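Local coordinates for protein heme oxygenase 1 (Synechocystis sp., PDB 1WE1) that probably opens the heme ring oxidatively to give biliverdin IXalpha, carbon monoxide and free iron, a key step in making photosynthetic antenna chromophores, at residues Arg76-Tyr87 with Leu148-Phe158. Sequence-based numbering, arbitrary orientation.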
loop_
_atom_site.group_PDB
_atom_site.type_symbol
_atom_site.label_atom_id
_atom_site.label_comp_id
_atom_site.label_asym_id
_atom_site.label_seq_id
_atom_site.Cartn_x
_atom_site.Cartn_y
_atom_site.Cartn_z
ATOM N N ARG A 76 -3.938 4.939 -7.100
ATOM C CA ARG A 76 -4.830 3.896 -6.608
ATOM C C ARG A 76 -6.131 4.424 -5.975
ATOM O O ARG A 76 -7.061 3.658 -5.756
ATOM C CB ARG A 76 -4.105 3.030 -5.557
ATOM C CG ARG A 76 -2.881 2.237 -6.030
ATOM C CD ARG A 76 -3.217 1.190 -7.101
ATOM N NE ARG A 76 -3.564 1.817 -8.372
ATOM C CZ ARG A 76 -4.154 1.193 -9.387
ATOM N NH1 ARG A 76 -4.474 -0.092 -9.292
ATOM N NH2 ARG A 76 -4.432 1.858 -10.500
ATOM N N LYS A 77 -6.215 5.717 -5.688
ATOM C CA LYS A 77 -7.411 6.227 -5.027
ATOM C C LYS A 77 -8.748 5.771 -5.628
ATOM O O LYS A 77 -9.573 5.174 -4.928
ATOM C CB LYS A 77 -7.388 7.752 -4.950
ATOM C CG LYS A 77 -8.502 8.279 -4.074
ATOM C CD LYS A 77 -8.672 9.771 -4.222
ATOM C CE LYS A 77 -9.812 10.275 -3.348
ATOM N NZ LYS A 77 -9.987 11.744 -3.556
ATOM N N GLN A 78 -8.957 6.054 -6.913
ATOM C CA GLN A 78 -10.194 5.681 -7.597
ATOM C C GLN A 78 -10.495 4.176 -7.563
ATOM O O GLN A 78 -11.620 3.772 -7.262
ATOM C CB GLN A 78 -10.157 6.156 -9.054
ATOM C CG GLN A 78 -10.081 7.674 -9.237
ATOM C CD GLN A 78 -8.849 8.300 -8.578
ATOM O OE1 GLN A 78 -7.756 7.709 -8.557
ATOM N NE2 GLN A 78 -9.019 9.512 -8.050
ATOM N N SER A 79 -9.502 3.349 -7.872
ATOM C CA SER A 79 -9.705 1.906 -7.868
ATOM C C SER A 79 -10.095 1.442 -6.472
ATOM O O SER A 79 -10.891 0.517 -6.315
ATOM C CB SER A 79 -8.433 1.173 -8.329
ATOM O OG SER A 79 -7.445 1.117 -7.307
ATOM N N LEU A 80 -9.538 2.102 -5.461
ATOM C CA LEU A 80 -9.811 1.781 -4.068
ATOM C C LEU A 80 -11.235 2.231 -3.702
ATOM O O LEU A 80 -11.887 1.642 -2.825
ATOM C CB LEU A 80 -8.769 2.467 -3.185
ATOM C CG LEU A 80 -7.990 1.683 -2.118
ATOM C CD1 LEU A 80 -7.766 0.237 -2.504
ATOM C CD2 LEU A 80 -6.664 2.383 -1.909
ATOM N N GLU A 81 -11.722 3.274 -4.366
ATOM C CA GLU A 81 -13.077 3.730 -4.106
ATOM C C GLU A 81 -14.011 2.675 -4.681
ATOM O O GLU A 81 -15.084 2.400 -4.133
ATOM C CB GLU A 81 -13.351 5.075 -4.778
ATOM C CG GLU A 81 -12.635 6.242 -4.133
ATOM C CD GLU A 81 -13.075 7.582 -4.687
ATOM O OE1 GLU A 81 -12.666 8.620 -4.118
ATOM O OE2 GLU A 81 -13.826 7.598 -5.690
ATOM N N GLN A 82 -13.590 2.078 -5.789
ATOM C CA GLN A 82 -14.383 1.042 -6.425
ATOM C C GLN A 82 -14.501 -0.152 -5.490
ATOM O O GLN A 82 -15.561 -0.768 -5.385
ATOM C CB GLN A 82 -13.752 0.644 -7.763
ATOM C CG GLN A 82 -14.159 1.577 -8.913
ATOM C CD GLN A 82 -13.376 1.339 -10.204
ATOM O OE1 GLN A 82 -13.062 0.196 -10.557
ATOM N NE2 GLN A 82 -13.074 2.422 -10.922
ATOM N N ASP A 83 -13.421 -0.460 -4.786
ATOM C CA ASP A 83 -13.446 -1.573 -3.853
ATOM C C ASP A 83 -14.326 -1.294 -2.629
ATOM O O ASP A 83 -14.981 -2.194 -2.130
ATOM C CB ASP A 83 -12.019 -1.927 -3.423
ATOM C CG ASP A 83 -11.244 -2.662 -4.516
ATOM O OD1 ASP A 83 -10.052 -2.980 -4.295
ATOM O OD2 ASP A 83 -11.821 -2.932 -5.594
ATOM N N LEU A 84 -14.337 -0.056 -2.144
ATOM C CA LEU A 84 -15.161 0.301 -0.991
ATOM C C LEU A 84 -16.635 0.140 -1.369
ATOM O O LEU A 84 -17.462 -0.319 -0.570
ATOM C CB LEU A 84 -14.876 1.752 -0.553
ATOM C CG LEU A 84 -13.497 1.993 0.096
ATOM C CD1 LEU A 84 -13.103 3.475 0.065
ATOM C CD2 LEU A 84 -13.526 1.457 1.522
ATOM N N GLN A 85 -16.949 0.533 -2.596
ATOM C CA GLN A 85 -18.301 0.427 -3.118
ATOM C C GLN A 85 -18.742 -1.034 -3.030
ATOM O O GLN A 85 -19.855 -1.335 -2.604
ATOM C CB GLN A 85 -18.325 0.884 -4.579
ATOM C CG GLN A 85 -19.632 0.606 -5.305
ATOM C CD GLN A 85 -20.559 1.796 -5.313
ATOM O OE1 GLN A 85 -21.117 2.172 -4.285
ATOM N NE2 GLN A 85 -20.725 2.404 -6.481
ATOM N N PHE A 86 -17.853 -1.934 -3.431
ATOM C CA PHE A 86 -18.123 -3.360 -3.415
ATOM C C PHE A 86 -18.258 -3.952 -1.999
ATOM O O PHE A 86 -19.176 -4.734 -1.731
ATOM C CB PHE A 86 -17.021 -4.098 -4.184
ATOM C CG PHE A 86 -17.126 -5.593 -4.097
ATOM C CD1 PHE A 86 -18.039 -6.287 -4.890
ATOM C CD2 PHE A 86 -16.363 -6.299 -3.175
ATOM C CE1 PHE A 86 -18.199 -7.672 -4.761
ATOM C CE2 PHE A 86 -16.511 -7.677 -3.036
ATOM C CZ PHE A 86 -17.436 -8.367 -3.832
ATOM N N TYR A 87 -17.351 -3.589 -1.097
ATOM C CA TYR A 87 -17.389 -4.108 0.264
ATOM C C TYR A 87 -18.394 -3.418 1.174
ATOM O O TYR A 87 -18.910 -4.031 2.106
ATOM C CB TYR A 87 -16.000 -4.021 0.891
ATOM C CG TYR A 87 -15.023 -4.972 0.267
ATOM C CD1 TYR A 87 -14.060 -4.525 -0.627
ATOM C CD2 TYR A 87 -15.105 -6.330 0.519
ATOM C CE1 TYR A 87 -13.206 -5.415 -1.257
ATOM C CE2 TYR A 87 -14.265 -7.227 -0.103
ATOM C CZ TYR A 87 -13.312 -6.769 -0.992
ATOM O OH TYR A 87 -12.468 -7.674 -1.604
ATOM N N LEU A 148 -14.318 -13.689 -5.111
ATOM C CA LEU A 148 -14.590 -12.434 -5.810
ATOM C C LEU A 148 -14.490 -12.645 -7.322
ATOM O O LEU A 148 -13.624 -12.058 -7.981
ATOM C CB LEU A 148 -13.597 -11.338 -5.392
ATOM C CG LEU A 148 -13.517 -10.902 -3.931
ATOM C CD1 LEU A 148 -14.908 -10.908 -3.330
ATOM C CD2 LEU A 148 -12.610 -11.836 -3.166
ATOM N N HIS A 149 -15.374 -13.483 -7.862
ATOM C CA HIS A 149 -15.387 -13.779 -9.296
ATOM C C HIS A 149 -15.064 -12.509 -10.079
ATOM O O HIS A 149 -14.307 -12.544 -11.051
ATOM C CB HIS A 149 -16.756 -14.327 -9.718
ATOM C CG HIS A 149 -17.275 -15.409 -8.819
ATOM N ND1 HIS A 149 -17.773 -15.153 -7.559
ATOM C CD2 HIS A 149 -17.351 -16.750 -8.988
ATOM C CE1 HIS A 149 -18.133 -16.290 -6.990
ATOM N NE2 HIS A 149 -17.888 -17.275 -7.836
ATOM N N ASP A 150 -15.641 -11.393 -9.639
ATOM C CA ASP A 150 -15.404 -10.096 -10.263
ATOM C C ASP A 150 -15.867 -8.978 -9.334
ATOM O O ASP A 150 -17.033 -8.930 -8.932
ATOM C CB ASP A 150 -16.133 -9.990 -11.605
ATOM C CG ASP A 150 -15.218 -9.516 -12.724
ATOM O OD1 ASP A 150 -14.467 -8.536 -12.514
ATOM O OD2 ASP A 150 -15.251 -10.122 -13.814
ATOM N N GLY A 151 -14.945 -8.081 -9.001
ATOM C CA GLY A 151 -15.257 -6.988 -8.102
ATOM C C GLY A 151 -14.579 -7.244 -6.768
ATOM O O GLY A 151 -14.491 -8.390 -6.315
ATOM N N GLY A 152 -14.082 -6.184 -6.141
ATOM C CA GLY A 152 -13.420 -6.343 -4.861
ATOM C C GLY A 152 -11.906 -6.388 -4.949
ATOM O O GLY A 152 -11.229 -6.429 -3.922
ATOM N N THR A 153 -11.367 -6.376 -6.164
ATOM C CA THR A 153 -9.920 -6.415 -6.343
ATOM C C THR A 153 -9.405 -5.393 -7.351
ATOM O O THR A 153 -8.339 -5.560 -7.918
ATOM C CB THR A 153 -9.446 -7.816 -6.784
ATOM O OG1 THR A 153 -10.132 -8.198 -7.983
ATOM C CG2 THR A 153 -9.727 -8.842 -5.698
ATOM N N ALA A 154 -10.158 -4.326 -7.567
ATOM C CA ALA A 154 -9.748 -3.299 -8.512
ATOM C C ALA A 154 -8.393 -2.671 -8.134
ATOM O O ALA A 154 -7.693 -2.110 -8.986
ATOM C CB ALA A 154 -10.827 -2.225 -8.591
ATOM N N PHE A 155 -8.035 -2.783 -6.856
ATOM C CA PHE A 155 -6.794 -2.230 -6.316
ATOM C C PHE A 155 -5.517 -2.881 -6.836
ATOM O O PHE A 155 -4.483 -2.234 -6.938
ATOM C CB PHE A 155 -6.814 -2.318 -4.787
ATOM C CG PHE A 155 -5.529 -1.886 -4.131
ATOM C CD1 PHE A 155 -4.753 -2.798 -3.428
ATOM C CD2 PHE A 155 -5.107 -0.556 -4.194
ATOM C CE1 PHE A 155 -3.580 -2.392 -2.796
ATOM C CE2 PHE A 155 -3.933 -0.138 -3.564
ATOM C CZ PHE A 155 -3.170 -1.054 -2.866
ATOM N N TYR A 156 -5.589 -4.163 -7.160
ATOM C CA TYR A 156 -4.432 -4.898 -7.658
ATOM C C TYR A 156 -4.309 -4.810 -9.195
ATOM O O TYR A 156 -3.366 -5.337 -9.790
ATOM C CB TYR A 156 -4.557 -6.362 -7.220
ATOM C CG TYR A 156 -4.717 -6.543 -5.724
ATOM C CD1 TYR A 156 -3.626 -6.389 -4.861
ATOM C CD2 TYR A 156 -5.958 -6.857 -5.167
ATOM C CE1 TYR A 156 -3.766 -6.541 -3.481
ATOM C CE2 TYR A 156 -6.113 -7.014 -3.783
ATOM C CZ TYR A 156 -5.015 -6.852 -2.947
ATOM O OH TYR A 156 -5.160 -6.978 -1.583
ATOM N N GLU A 157 -5.256 -4.130 -9.830
ATOM C CA GLU A 157 -5.256 -4.008 -11.279
ATOM C C GLU A 157 -4.876 -2.621 -11.780
ATOM O O GLU A 157 -5.616 -1.652 -11.588
ATOM C CB GLU A 157 -6.641 -4.370 -11.828
ATOM C CG GLU A 157 -7.141 -5.753 -11.433
ATOM C CD GLU A 157 -8.663 -5.869 -11.498
ATOM O OE1 GLU A 157 -9.194 -6.956 -11.159
ATOM O OE2 GLU A 157 -9.329 -4.873 -11.882
ATOM N N PHE A 158 -3.720 -2.530 -12.427
ATOM C CA PHE A 158 -3.277 -1.264 -12.993
ATOM C C PHE A 158 -3.776 -1.244 -14.434
ATOM O O PHE A 158 -3.185 -1.838 -15.334
ATOM C CB PHE A 158 -1.746 -1.132 -12.935
ATOM C CG PHE A 158 -1.209 -0.922 -11.540
ATOM C CD1 PHE A 158 -1.026 -1.997 -10.678
ATOM C CD2 PHE A 158 -0.940 0.360 -11.075
ATOM C CE1 PHE A 158 -0.587 -1.797 -9.368
ATOM C CE2 PHE A 158 -0.500 0.570 -9.771
ATOM C CZ PHE A 158 -0.324 -0.509 -8.914
HETATM O O HOH W 1 -6.381 0.833 -12.167
HETATM O O HOH W 2 -14.459 -3.361 -7.068
HETATM O O HOH W 3 -9.222 -5.208 -2.856
#
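Asp83 and Tyr87 on helix 77-88, with Arg76 just ahead of it, hold backbone groups of segment 148-158, part of the loop between helices 120-146 and 164-176 in the all-helical heme oxygenase fold, an example of an irregular segment fixed to a helix through its main chain. The carboxylate of Asp83 takes two successive amides: Ala154 N reaches the syn lone pair of OD2 at 2.9 Å, and Phe155 N meets OD1 at 3.3 Å, 33° out of the carboxylate plane. One turn on, Tyr87 OH donates to Gly152 O (2.9 Å), while the Phe86 ring, turned from its backbone N over the loop by a chi1 of 174°, lays one face against the Gly151-Gly152 peptide. Arg76 NH1 bonds in its guanidinium plane to Phe155 O and, nearly straight at 173°, to Glu157 O, standing above the plane of each carbonyl. Its guanidinium lies flat on Phe158, centres 4.0 Å apart, in a cation-pi stack. A leucine in place of Arg76 would probably leave both carbonyls without this donor and Phe158 without its stacked cation. Leu80 and the aliphatic part of Arg76 pack against the Phe155 ring, which meets Tyr50 of helix 36-59; the Phe155 side chain is about 9 Å from the bound heme. In the second shell, Leu74 O holds Arg76 NE, and a water accepts from Arg76 NH2 at 2.8 Å while donating to Glu157 O.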